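Local coordinates for DNA processing protein DprA (Streptococcus pneumoniae, PDB 3UQZ) that helps load the RecA recombinase onto single-stranded DNA during natural transformation, binding such DNA cooperatively and protecting it from nucleases, at residues S86-A91 with M238-D243; D90-L95 with N209-G214; D102-P107 with K160-I165; V109-S114 with G218-E223. One frame throughout, in Å; residues are numbered along the deposited sequence.

Contact 1 (S86-A91 with M238-D243); sequences SEIYDA and MEEGRD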
loop_
_atom_site.group_PDB
_atom_site.type_symbol
_atom_site.label_atom_id
_atom_site.label_comp_id
_atom_site.label_asym_id
_atom_site.label_seq_id
_atom_site.Cartn_x
_atom_site.Cartn_y
_atom_site.Cartn_z
ATOM N N SER A 86 -2.191 -21.052 22.092
ATOM C CA SER A 86 -2.507 -22.482 22.047
ATOM C C SER A 86 -3.040 -22.924 20.683
ATOM O O SER A 86 -2.925 -24.103 20.349
ATOM C CB SER A 86 -3.523 -22.836 23.127
ATOM O OG SER A 86 -4.788 -22.280 22.817
ATOM N N GLU A 87 -3.633 -21.990 19.907
ATOM C CA GLU A 87 -4.241 -22.246 18.598
ATOM C C GLU A 87 -3.256 -22.395 17.441
ATOM O O GLU A 87 -3.657 -22.839 16.364
ATOM C CB GLU A 87 -5.271 -21.167 18.253
ATOM C CG GLU A 87 -6.475 -21.104 19.171
ATOM C CD GLU A 87 -7.184 -19.772 19.041
ATOM O OE1 GLU A 87 -7.999 -19.452 19.934
ATOM O OE2 GLU A 87 -6.918 -19.043 18.055
ATOM N N ILE A 88 -1.994 -21.999 17.627
ATOM C CA ILE A 88 -1.003 -22.084 16.554
ATOM C C ILE A 88 -0.474 -23.491 16.370
ATOM O O ILE A 88 -0.549 -24.320 17.282
ATOM C CB ILE A 88 0.150 -21.047 16.684
ATOM C CG1 ILE A 88 1.045 -21.312 17.916
ATOM C CG2 ILE A 88 -0.370 -19.620 16.648
ATOM C CD1 ILE A 88 2.483 -21.069 17.718
ATOM N N TYR A 89 0.074 -23.760 15.189
ATOM C CA TYR A 89 0.710 -25.038 14.925
ATOM C C TYR A 89 2.054 -24.998 15.681
ATOM O O TYR A 89 2.763 -23.982 15.625
ATOM C CB TYR A 89 0.920 -25.245 13.410
ATOM C CG TYR A 89 1.833 -26.408 13.095
ATOM C CD1 TYR A 89 1.433 -27.722 13.338
ATOM C CD2 TYR A 89 3.118 -26.197 12.605
ATOM C CE1 TYR A 89 2.287 -28.795 13.091
ATOM C CE2 TYR A 89 3.982 -27.263 12.359
ATOM C CZ TYR A 89 3.560 -28.560 12.600
ATOM O OH TYR A 89 4.400 -29.619 12.351
ATOM N N ASP A 90 2.378 -26.080 16.411
ATOM C CA ASP A 90 3.612 -26.208 17.200
ATOM C C ASP A 90 3.693 -25.170 18.337
ATOM O O ASP A 90 4.744 -24.578 18.577
ATOM C CB ASP A 90 4.874 -26.230 16.294
ATOM C CG ASP A 90 6.120 -26.824 16.919
ATOM O OD1 ASP A 90 5.985 -27.707 17.778
ATOM O OD2 ASP A 90 7.234 -26.410 16.533
ATOM N N ALA A 91 2.568 -24.965 19.048
ATOM C CA ALA A 91 2.485 -24.040 20.176
ATOM C C ALA A 91 3.556 -24.388 21.233
ATOM O O ALA A 91 3.759 -25.573 21.500
ATOM C CB ALA A 91 1.103 -24.104 20.795
HETATM N N MSE A 238 -0.384 -14.636 8.567
HETATM C CA MSE A 238 -1.513 -14.599 7.639
HETATM C C MSE A 238 -2.106 -16.008 7.483
HETATM O O MSE A 238 -3.328 -16.157 7.424
HETATM C CB MSE A 238 -1.068 -14.025 6.290
HETATM C CG MSE A 238 -1.738 -12.697 5.960
HETATM SE SE MSE A 238 -0.646 -11.458 4.896
HETATM C CE MSE A 238 -2.055 -10.624 3.916
ATOM N N GLU A 239 -1.239 -17.042 7.496
ATOM C CA GLU A 239 -1.625 -18.457 7.430
ATOM C C GLU A 239 -2.352 -18.883 8.720
ATOM O O GLU A 239 -3.200 -19.771 8.670
ATOM C CB GLU A 239 -0.394 -19.351 7.196
ATOM C CG GLU A 239 0.136 -19.350 5.767
ATOM C CD GLU A 239 1.593 -19.749 5.589
ATOM O OE1 GLU A 239 2.089 -20.615 6.349
ATOM O OE2 GLU A 239 2.238 -19.208 4.662
ATOM N N GLU A 240 -2.029 -18.244 9.863
ATOM C CA GLU A 240 -2.659 -18.510 11.162
ATOM C C GLU A 240 -3.967 -17.698 11.348
ATOM O O GLU A 240 -4.592 -17.770 12.411
ATOM C CB GLU A 240 -1.670 -18.252 12.324
ATOM C CG GLU A 240 -0.551 -19.276 12.464
ATOM C CD GLU A 240 -0.893 -20.667 12.975
ATOM O OE1 GLU A 240 -2.037 -20.888 13.441
ATOM O OE2 GLU A 240 0.008 -21.535 12.933
ATOM N N GLY A 241 -4.361 -16.951 10.311
ATOM C CA GLY A 241 -5.565 -16.124 10.302
ATOM C C GLY A 241 -5.454 -14.814 11.059
ATOM O O GLY A 241 -6.478 -14.213 11.399
ATOM N N ARG A 242 -4.213 -14.345 11.307
ATOM C CA ARG A 242 -3.952 -13.092 12.023
ATOM C C ARG A 242 -3.848 -11.912 11.050
ATOM O O ARG A 242 -3.402 -12.079 9.911
ATOM C CB ARG A 242 -2.679 -13.190 12.903
ATOM C CG ARG A 242 -2.531 -14.450 13.775
ATOM C CD ARG A 242 -3.638 -14.604 14.807
ATOM N NE ARG A 242 -3.164 -15.231 16.042
ATOM C CZ ARG A 242 -3.168 -16.542 16.273
ATOM N NH1 ARG A 242 -3.605 -17.386 15.344
ATOM N NH2 ARG A 242 -2.737 -17.019 17.432
ATOM N N ASP A 243 -4.281 -10.718 11.501
ATOM C CA ASP A 243 -4.237 -9.497 10.707
ATOM C C ASP A 243 -2.820 -8.979 10.637
ATOM O O ASP A 243 -2.101 -8.998 11.644
ATOM C CB ASP A 243 -5.125 -8.402 11.315
ATOM C CG ASP A 243 -6.622 -8.623 11.250
ATOM O OD1 ASP A 243 -7.100 -9.199 10.235
ATOM O OD2 ASP A 243 -7.329 -8.148 12.169
#

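Contact 2 (D90-L95 with N209-G214); sequences DAPVLL and NRIIAG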
loop_
_atom_site.group_PDB
_atom_site.type_symbol
_atom_site.label_atom_id
_atom_site.label_comp_id
_atom_site.label_asym_id
_atom_site.label_seq_id
_atom_site.Cartn_x
_atom_site.Cartn_y
_atom_site.Cartn_z
ATOM N N ASP A 90 2.378 -26.080 16.411
ATOM C CA ASP A 90 3.612 -26.208 17.200
ATOM C C ASP A 90 3.693 -25.170 18.337
ATOM O O ASP A 90 4.744 -24.578 18.577
ATOM C CB ASP A 90 4.874 -26.230 16.294
ATOM C CG ASP A 90 6.120 -26.824 16.919
ATOM O OD1 ASP A 90 5.985 -27.707 17.778
ATOM O OD2 ASP A 90 7.234 -26.410 16.533
ATOM N N ALA A 91 2.568 -24.965 19.048
ATOM C CA ALA A 91 2.485 -24.040 20.176
ATOM C C ALA A 91 3.556 -24.388 21.233
ATOM O O ALA A 91 3.759 -25.573 21.500
ATOM C CB ALA A 91 1.103 -24.104 20.795
ATOM N N PRO A 92 4.309 -23.404 21.787
ATOM C CA PRO A 92 5.335 -23.743 22.798
ATOM C C PRO A 92 4.730 -24.528 23.944
ATOM O O PRO A 92 3.693 -24.165 24.490
ATOM C CB PRO A 92 5.882 -22.383 23.257
ATOM C CG PRO A 92 4.902 -21.397 22.800
ATOM C CD PRO A 92 4.238 -21.946 21.569
ATOM N N VAL A 93 5.331 -25.666 24.230
ATOM C CA VAL A 93 4.860 -26.577 25.265
ATOM C C VAL A 93 5.220 -26.100 26.695
ATOM O O VAL A 93 4.445 -26.314 27.629
ATOM C CB VAL A 93 5.290 -28.012 24.898
ATOM C CG1 VAL A 93 6.492 -28.507 25.695
ATOM C CG2 VAL A 93 4.121 -28.964 24.948
ATOM N N LEU A 94 6.359 -25.396 26.837
ATOM C CA LEU A 94 6.853 -24.854 28.101
ATOM C C LEU A 94 7.572 -23.524 27.832
ATOM O O LEU A 94 8.373 -23.442 26.902
ATOM C CB LEU A 94 7.804 -25.877 28.783
ATOM C CG LEU A 94 8.493 -25.482 30.106
ATOM C CD1 LEU A 94 7.566 -25.638 31.286
ATOM C CD2 LEU A 94 9.740 -26.306 30.331
ATOM N N LEU A 95 7.270 -22.492 28.640
ATOM C CA LEU A 95 7.875 -21.157 28.547
ATOM C C LEU A 95 8.394 -20.684 29.891
ATOM O O LEU A 95 7.652 -20.673 30.875
ATOM C CB LEU A 95 6.895 -20.084 27.986
ATOM C CG LEU A 95 6.552 -20.128 26.489
ATOM C CD1 LEU A 95 5.317 -19.311 26.190
ATOM C CD2 LEU A 95 7.710 -19.655 25.639
ATOM N N ASN A 209 9.920 -16.195 16.666
ATOM C CA ASN A 209 8.970 -15.400 15.878
ATOM C C ASN A 209 7.557 -15.973 15.828
ATOM O O ASN A 209 6.586 -15.208 15.792
ATOM C CB ASN A 209 9.493 -15.140 14.476
ATOM C CG ASN A 209 10.683 -14.225 14.422
ATOM O OD1 ASN A 209 10.857 -13.309 15.236
ATOM N ND2 ASN A 209 11.519 -14.434 13.427
ATOM N N ARG A 210 7.450 -17.309 15.825
ATOM C CA ARG A 210 6.197 -18.070 15.834
ATOM C C ARG A 210 5.372 -17.704 17.095
ATOM O O ARG A 210 4.155 -17.531 16.995
ATOM C CB ARG A 210 6.523 -19.574 15.730
ATOM C CG ARG A 210 5.734 -20.512 16.645
ATOM C CD ARG A 210 6.304 -21.921 16.742
ATOM N NE ARG A 210 7.584 -21.904 17.445
ATOM C CZ ARG A 210 7.827 -22.531 18.589
ATOM N NH1 ARG A 210 6.888 -23.269 19.163
ATOM N NH2 ARG A 210 9.017 -22.436 19.160
ATOM N N ILE A 211 6.061 -17.525 18.259
ATOM C CA ILE A 211 5.474 -17.143 19.554
ATOM C C ILE A 211 5.026 -15.673 19.517
ATOM O O ILE A 211 3.911 -15.385 19.952
ATOM C CB ILE A 211 6.433 -17.446 20.746
ATOM C CG1 ILE A 211 6.882 -18.919 20.744
ATOM C CG2 ILE A 211 5.798 -17.049 22.102
ATOM C CD1 ILE A 211 8.119 -19.228 21.597
ATOM N N ILE A 212 5.889 -14.749 18.998
ATOM C CA ILE A 212 5.573 -13.319 18.853
ATOM C C ILE A 212 4.242 -13.167 18.104
ATOM O O ILE A 212 3.334 -12.506 18.611
ATOM C CB ILE A 212 6.718 -12.521 18.156
ATOM C CG1 ILE A 212 8.007 -12.486 19.014
ATOM C CG2 ILE A 212 6.261 -11.089 17.792
ATOM C CD1 ILE A 212 9.198 -11.943 18.321
ATOM N N ALA A 213 4.121 -13.813 16.928
ATOM C CA ALA A 213 2.913 -13.777 16.108
ATOM C C ALA A 213 1.741 -14.477 16.800
ATOM O O ALA A 213 0.673 -13.883 16.903
ATOM C CB ALA A 213 3.184 -14.406 14.752
ATOM N N GLY A 214 1.973 -15.690 17.312
ATOM C CA GLY A 214 0.977 -16.521 17.990
ATOM C C GLY A 214 0.291 -15.902 19.193
ATOM O O GLY A 214 -0.898 -16.134 19.425
#

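Contact 3 (D102-P107 with K160-I165); sequences DLLKFP and KTIAVI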
loop_
_atom_site.group_PDB
_atom_site.type_symbol
_atom_site.label_atom_id
_atom_site.label_comp_id
_atom_site.label_asym_id
_atom_site.label_seq_id
_atom_site.Cartn_x
_atom_site.Cartn_y
_atom_site.Cartn_z
ATOM N N ASP A 102 0.838 -10.936 34.343
ATOM C CA ASP A 102 -0.439 -10.241 34.151
ATOM C C ASP A 102 -0.571 -9.604 32.769
ATOM O O ASP A 102 -1.686 -9.470 32.261
ATOM C CB ASP A 102 -0.695 -9.212 35.261
ATOM C CG ASP A 102 -1.015 -9.819 36.619
ATOM O OD1 ASP A 102 -1.553 -10.959 36.656
ATOM O OD2 ASP A 102 -0.754 -9.147 37.646
ATOM N N LEU A 103 0.572 -9.271 32.141
ATOM C CA LEU A 103 0.644 -8.689 30.807
ATOM C C LEU A 103 0.042 -9.615 29.747
ATOM O O LEU A 103 -0.435 -9.124 28.722
ATOM C CB LEU A 103 2.091 -8.317 30.458
ATOM C CG LEU A 103 2.571 -6.922 30.910
ATOM C CD1 LEU A 103 2.923 -6.903 32.364
ATOM C CD2 LEU A 103 3.817 -6.533 30.185
ATOM N N LEU A 104 -0.011 -10.938 30.027
ATOM C CA LEU A 104 -0.606 -11.932 29.125
ATOM C C LEU A 104 -2.136 -11.853 29.130
ATOM O O LEU A 104 -2.773 -12.482 28.290
ATOM C CB LEU A 104 -0.163 -13.362 29.495
ATOM C CG LEU A 104 1.315 -13.737 29.402
ATOM C CD1 LEU A 104 1.535 -15.163 29.945
ATOM C CD2 LEU A 104 1.836 -13.641 27.958
ATOM N N LYS A 105 -2.731 -11.109 30.093
ATOM C CA LYS A 105 -4.194 -10.974 30.229
ATOM C C LYS A 105 -4.754 -9.818 29.386
ATOM O O LYS A 105 -5.967 -9.717 29.201
ATOM C CB LYS A 105 -4.597 -10.804 31.710
ATOM C CG LYS A 105 -4.315 -12.014 32.597
ATOM C CD LYS A 105 -4.571 -11.681 34.063
ATOM C CE LYS A 105 -3.983 -12.702 35.006
ATOM N NZ LYS A 105 -4.036 -12.236 36.417
ATOM N N PHE A 106 -3.866 -8.964 28.867
ATOM C CA PHE A 106 -4.228 -7.783 28.098
ATOM C C PHE A 106 -4.235 -7.982 26.579
ATOM O O PHE A 106 -3.536 -8.883 26.085
ATOM C CB PHE A 106 -3.274 -6.643 28.457
ATOM C CG PHE A 106 -3.472 -6.092 29.838
ATOM C CD1 PHE A 106 -4.570 -5.290 30.132
ATOM C CD2 PHE A 106 -2.560 -6.367 30.850
ATOM C CE1 PHE A 106 -4.740 -4.754 31.411
ATOM C CE2 PHE A 106 -2.728 -5.831 32.127
ATOM C CZ PHE A 106 -3.805 -5.012 32.395
ATOM N N PRO A 107 -4.949 -7.104 25.802
ATOM C CA PRO A 107 -4.881 -7.217 24.335
ATOM C C PRO A 107 -3.465 -6.885 23.859
ATOM O O PRO A 107 -2.853 -5.937 24.357
ATOM C CB PRO A 107 -5.922 -6.203 23.848
ATOM C CG PRO A 107 -6.787 -5.911 25.064
ATOM C CD PRO A 107 -5.820 -5.974 26.195
ATOM N N LYS A 160 2.809 -0.841 28.069
ATOM C CA LYS A 160 3.387 -2.130 28.443
ATOM C C LYS A 160 3.989 -2.871 27.268
ATOM O O LYS A 160 3.472 -2.765 26.160
ATOM C CB LYS A 160 2.341 -3.003 29.166
ATOM C CG LYS A 160 1.708 -2.371 30.431
ATOM C CD LYS A 160 2.689 -1.924 31.546
ATOM C CE LYS A 160 3.354 -3.046 32.314
ATOM N NZ LYS A 160 4.296 -2.524 33.341
ATOM N N THR A 161 5.076 -3.626 27.511
ATOM C CA THR A 161 5.752 -4.430 26.487
ATOM C C THR A 161 6.102 -5.875 26.914
ATOM O O THR A 161 6.459 -6.115 28.071
ATOM C CB THR A 161 6.952 -3.668 25.868
ATOM O OG1 THR A 161 7.311 -4.299 24.641
ATOM C CG2 THR A 161 8.169 -3.623 26.771
ATOM N N ILE A 162 6.020 -6.826 25.957
ATOM C CA ILE A 162 6.435 -8.222 26.150
ATOM C C ILE A 162 7.562 -8.502 25.161
ATOM O O ILE A 162 7.405 -8.227 23.972
ATOM C CB ILE A 162 5.286 -9.273 26.001
ATOM C CG1 ILE A 162 4.173 -9.065 27.041
ATOM C CG2 ILE A 162 5.831 -10.721 26.063
ATOM C CD1 ILE A 162 2.896 -9.850 26.769
ATOM N N ALA A 163 8.691 -9.048 25.644
ATOM C CA ALA A 163 9.819 -9.464 24.803
ATOM C C ALA A 163 9.893 -10.996 24.742
ATOM O O ALA A 163 9.774 -11.665 25.774
ATOM C CB ALA A 163 11.123 -8.905 25.326
ATOM N N VAL A 164 10.048 -11.549 23.531
ATOM C CA VAL A 164 10.199 -12.998 23.305
ATOM C C VAL A 164 11.644 -13.165 22.786
ATOM O O VAL A 164 11.979 -12.642 21.726
ATOM C CB VAL A 164 9.108 -13.579 22.349
ATOM C CG1 VAL A 164 9.186 -15.099 22.256
ATOM C CG2 VAL A 164 7.713 -13.155 22.799
ATOM N N ILE A 165 12.519 -13.773 23.586
ATOM C CA ILE A 165 13.934 -13.904 23.220
ATOM C C ILE A 165 14.319 -15.246 22.582
ATOM O O ILE A 165 13.542 -16.208 22.619
ATOM C CB ILE A 165 14.861 -13.498 24.401
ATOM C CG1 ILE A 165 14.597 -14.353 25.665
ATOM C CG2 ILE A 165 14.749 -11.989 24.679
ATOM C CD1 ILE A 165 15.632 -14.210 26.794
#

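Contact 4 (V109-S114 with G218-E223); sequences VAVVGS and GVIVAE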
loop_
_atom_site.group_PDB
_atom_site.type_symbol
_atom_site.label_atom_id
_atom_site.label_comp_id
_atom_site.label_asym_id
_atom_site.label_seq_id
_atom_site.Cartn_x
_atom_site.Cartn_y
_atom_site.Cartn_z
ATOM N N VAL A 109 -0.423 -6.707 20.490
ATOM C CA VAL A 109 -0.108 -6.485 19.082
ATOM C C VAL A 109 1.382 -6.740 18.873
ATOM O O VAL A 109 2.210 -6.308 19.680
ATOM C CB VAL A 109 -0.609 -5.113 18.506
ATOM C CG1 VAL A 109 0.184 -3.915 19.047
ATOM C CG2 VAL A 109 -0.623 -5.116 16.978
ATOM N N ALA A 110 1.713 -7.503 17.826
ATOM C CA ALA A 110 3.099 -7.786 17.486
ATOM C C ALA A 110 3.665 -6.653 16.593
ATOM O O ALA A 110 2.913 -5.988 15.884
ATOM C CB ALA A 110 3.197 -9.116 16.770
ATOM N N VAL A 111 4.975 -6.393 16.700
ATOM C CA VAL A 111 5.688 -5.385 15.911
ATOM C C VAL A 111 6.984 -6.029 15.423
ATOM O O VAL A 111 7.814 -6.455 16.233
ATOM C CB VAL A 111 5.932 -4.023 16.625
ATOM C CG1 VAL A 111 6.552 -3.010 15.661
ATOM C CG2 VAL A 111 4.649 -3.456 17.224
ATOM N N VAL A 112 7.116 -6.166 14.099
ATOM C CA VAL A 112 8.282 -6.810 13.473
ATOM C C VAL A 112 8.889 -5.918 12.393
ATOM O O VAL A 112 8.200 -5.052 11.852
ATOM C CB VAL A 112 8.021 -8.278 12.973
ATOM C CG1 VAL A 112 7.653 -9.207 14.119
ATOM C CG2 VAL A 112 6.972 -8.344 11.879
ATOM N N GLY A 113 10.160 -6.147 12.090
ATOM C CA GLY A 113 10.864 -5.395 11.062
ATOM C C GLY A 113 12.366 -5.544 11.043
ATOM O O GLY A 113 12.947 -6.261 11.857
ATOM N N SER A 114 12.996 -4.827 10.113
ATOM C CA SER A 114 14.432 -4.817 9.823
ATOM C C SER A 114 15.326 -4.672 11.039
ATOM O O SER A 114 15.099 -3.794 11.871
ATOM C CB SER A 114 14.759 -3.719 8.813
ATOM O OG SER A 114 15.989 -3.951 8.147
ATOM N N GLY A 218 -2.957 -9.402 15.860
ATOM C CA GLY A 218 -2.422 -8.627 14.748
ATOM C C GLY A 218 -0.924 -8.419 14.820
ATOM O O GLY A 218 -0.344 -8.393 15.912
ATOM N N VAL A 219 -0.288 -8.256 13.645
ATOM C CA VAL A 219 1.157 -8.014 13.509
ATOM C C VAL A 219 1.376 -6.719 12.728
ATOM O O VAL A 219 0.835 -6.566 11.643
ATOM C CB VAL A 219 1.923 -9.207 12.850
ATOM C CG1 VAL A 219 3.428 -8.958 12.823
ATOM C CG2 VAL A 219 1.625 -10.529 13.547
ATOM N N ILE A 220 2.186 -5.800 13.272
ATOM C CA ILE A 220 2.564 -4.540 12.635
ATOM C C ILE A 220 3.951 -4.717 12.009
ATOM O O ILE A 220 4.897 -5.084 12.711
ATOM C CB ILE A 220 2.493 -3.332 13.615
ATOM C CG1 ILE A 220 1.041 -3.035 14.052
ATOM C CG2 ILE A 220 3.162 -2.075 13.013
ATOM C CD1 ILE A 220 0.916 -2.086 15.269
ATOM N N VAL A 221 4.055 -4.482 10.678
ATOM C CA VAL A 221 5.312 -4.553 9.917
ATOM C C VAL A 221 5.795 -3.173 9.540
ATOM O O VAL A 221 5.001 -2.310 9.170
ATOM C CB VAL A 221 5.302 -5.429 8.647
ATOM C CG1 VAL A 221 6.445 -6.433 8.660
ATOM C CG2 VAL A 221 3.948 -6.066 8.374
ATOM N N ALA A 222 7.111 -3.002 9.562
ATOM C CA ALA A 222 7.791 -1.783 9.175
ATOM C C ALA A 222 9.166 -2.153 8.695
ATOM O O ALA A 222 9.897 -2.874 9.378
ATOM C CB ALA A 222 7.895 -0.834 10.347
ATOM N N GLU A 223 9.505 -1.676 7.499
ATOM C CA GLU A 223 10.789 -1.903 6.852
ATOM C C GLU A 223 11.151 -3.378 6.734
ATOM O O GLU A 223 12.217 -3.793 7.170
ATOM C CB GLU A 223 11.916 -1.038 7.466
ATOM C CG GLU A 223 11.675 0.458 7.316
ATOM C CD GLU A 223 12.900 1.345 7.238
ATOM O OE1 GLU A 223 13.996 0.905 7.659
ATOM O OE2 GLU A 223 12.752 2.506 6.792
#

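Contact 1 (S86-A91 with M238-D243)
Glu87 brings the 86-91 loop up to Glu240 and Arg242, two residues of the Schellman motif that ends helix 229-239, with Gly241 in positive phi as its C-terminal glycine. The carboxylate of Glu87 stays at the surface. Its OE2 is 4.6 Å from Arg242 NH1 and well out of the guanidinium plane, so the two interact through charge alone. Ile88, the buried residue of the loop, follows. With CG1 lodged between its own backbone N and carbonyl carbon (chi1 67°), it turns that branch away and presents CG2, which lies 3.6 Å from Arg242 NH2, oblique to the guanidinium plane. The same methyl borders the carboxylate of Glu240, whose OE1 approaches Ile88 CA at 3.5 Å. Ile88 also starts the type II turn that runs to Ala91. At the next position, Tyr89 N gives an almost straight hydrogen bond (3.2 Å, 179°) to Glu240 OE2, received on the syn side of the carboxylate. A bend at chi2 brings the Glu240 carboxylate to the loop, and Arg236, one turn back in the helix, forms a salt bridge to the same OE2. Arg242 is anchored through NE to Cys216 O, and NH1 bonds back to Glu240 O at 3.1 Å, with that oxygen in the guanidinium plane but NH1 above the plane of the carbonyl.

Contact 2 (D90-L95 with N209-G214)
The guanidinium of Arg210 is sandwiched between unlike groups. Over one face stands Asp90 OD2, 4.1 Å from Arg210 NH1 and paired with it by charge only; over the opposite face, above the centre of the group, lies CG1 of the following residue, Ile211. At the edge, Asp90 O accepts a hydrogen bond from Arg210 NH1 (2.6 Å); NH1 stands nearly in line with the C=O bond, but the bond is bent at the hydrogen (137°). A bend at chi3 (68°) swings the end of the arginine into this place. Its two other nitrogens are held as well, NH2 by a salt bridge to Glu193 and NE by Ala207 O, so the plane has little freedom to rotate. Asp90 is itself occupied: its OD1 bonds to Asn18, which ties the loop to the N-terminal sterile alpha motif domain.

Beyond the polar end the contact turns apolar. The Pro92 ring slides past the arginine, with Pro92 CD 3.8 Å from Arg210 NH1, and pushes CG to within 3.8 Å of Ile211 CG1. Farther along, where strand 94-99 has begun, Leu95 CD2 meets Ile211 CD1 at 4.1 Å; these two side chains run past each other in opposite directions. Leu85 of the short helix 83-86 touches Pro92, Leu95 and Ile211. Helix 204-215 thus packs Ile211 on the start of strand 94-99 and the loop before it, a helix-on-sheet contact of the Rossmann-like domain.

Contact 3 (D102-P107 with K160-I165)
The linker between strands 94-99 and 108-113 must pass three intervening strands of the Rossmann-like sheet, and on the way its 3-10 turn, residues 102-104, rests on strand 161-164. Leu103 carries most of this contact. Its two methyls divide the work: CD1 lies 3.9 Å from Lys160 CE, whereas CD2 reaches the backbone at Thr161 O (3.4 Å) and also borders Ile162 CG1 at 4.1 Å. The aliphatic part of Lys160 crosses Leu103 at about a right angle. Bends at chi2 and chi3 fold the lysine chain over the leucine, and its NZ ends at the carbonyl of Asp187.

Ile162 points from the strand toward the turn. Its CD1 fits beside Leu103 O at 3.9 Å and touches Leu104 CD2 at 4.1 Å, those two side chains crossing nearly perpendicularly. No hydrogen bond joins the two segments, so their fit depends on apolar shape. The turn holds itself in form with a backbone bond from Lys105 N to Asp102 O and a salt bridge between Lys105 NZ and Asp102 OD1 (2.8 Å). Leu104 continues onto Leu189 and Leu191 of the next strand, and Phe106 onto Val137 on the other side. Apolar residues of the linker lie across the starts of successive parallel strands, where the chain passes from the antiparallel strand 94-99 to 108-113, the first strand of the parallel part of the Rossmann-like sheet.

Contact 4 (V109-S114 with G218-E223)
Val112 CG2 sits at the apolar centre, wedged between Val219 CG1 at 3.7 Å and Val221 CG1 at 3.8 Å. Its chi1 of -62° sets CG1 anti to the carbonyl carbon and turns CG2 to the neighbouring strand. Ala110 CB extends the same row against Val219 CG2, and Cys234 of helix 229-239 covers Val112, Val219 and Val221. The other sheet face carries Val111 and Ile220, whose contact is looser; at the beginning of the strands Ile220 CD1 packs on Val109 CG2 at 3.8 Å. Helix 119-130 reaches this face through Val125, which touches Val111 and Ala222.

Between the two layers the backbones zip in parallel, their axes 25° apart. Ala110 bonds both ways, its N to Gly218 O (2.9 Å) and its O to Ile220 N (2.7 Å), and Val112 N donates to Ile220 O (2.8 Å). Toward the C-terminal ends the ladder relaxes: Ala222 N to Val112 O is 3.3 Å, and Ser114 N to Glu223 O is weak. The polar edge of the contact begins there. Glu223 turns its carboxylate to Ser118, whereas the side chain of Ser114 lies about 4 Å from a bound sulfate, probably from the crystallisation liquor. After 108-113 the chain builds the sheet outward through 137-140, 161-164 and 189-192, then returns to add 218-222 on the other side; the boundary between 108-113 and 218-222 is the topological switch point of a Rossmann fold, and an anion beside the loop that follows the first parallel strand is consistent with the place where such folds commonly bind phosphates.

How the contacts relate
Contacts 1 and 2 start from the same loop, sharing Asp90 and Ala91, and their centres are 9 Å apart; Arg242 NH2 of contact 1 joins Gly214 O of contact 2 at 2.9 Å. Helix 204-215 then reaches the other two: Ile212 CG1 packs on Val164 CB of contact 3 (3.7 Å), and Ile212 CG2 on Ala110 CB of contact 4 (3.8 Å). Contact 1 also continues into the sheet, since Asp243 O meets Val219 N of contact 4 at 2.8 Å. Contacts 3 and 4 adjoin in sequence through the linker entering strand 108-113, with centres about 15 Å apart. Among the four, contact 4 borders the bound sulfate, at its Ser114 end.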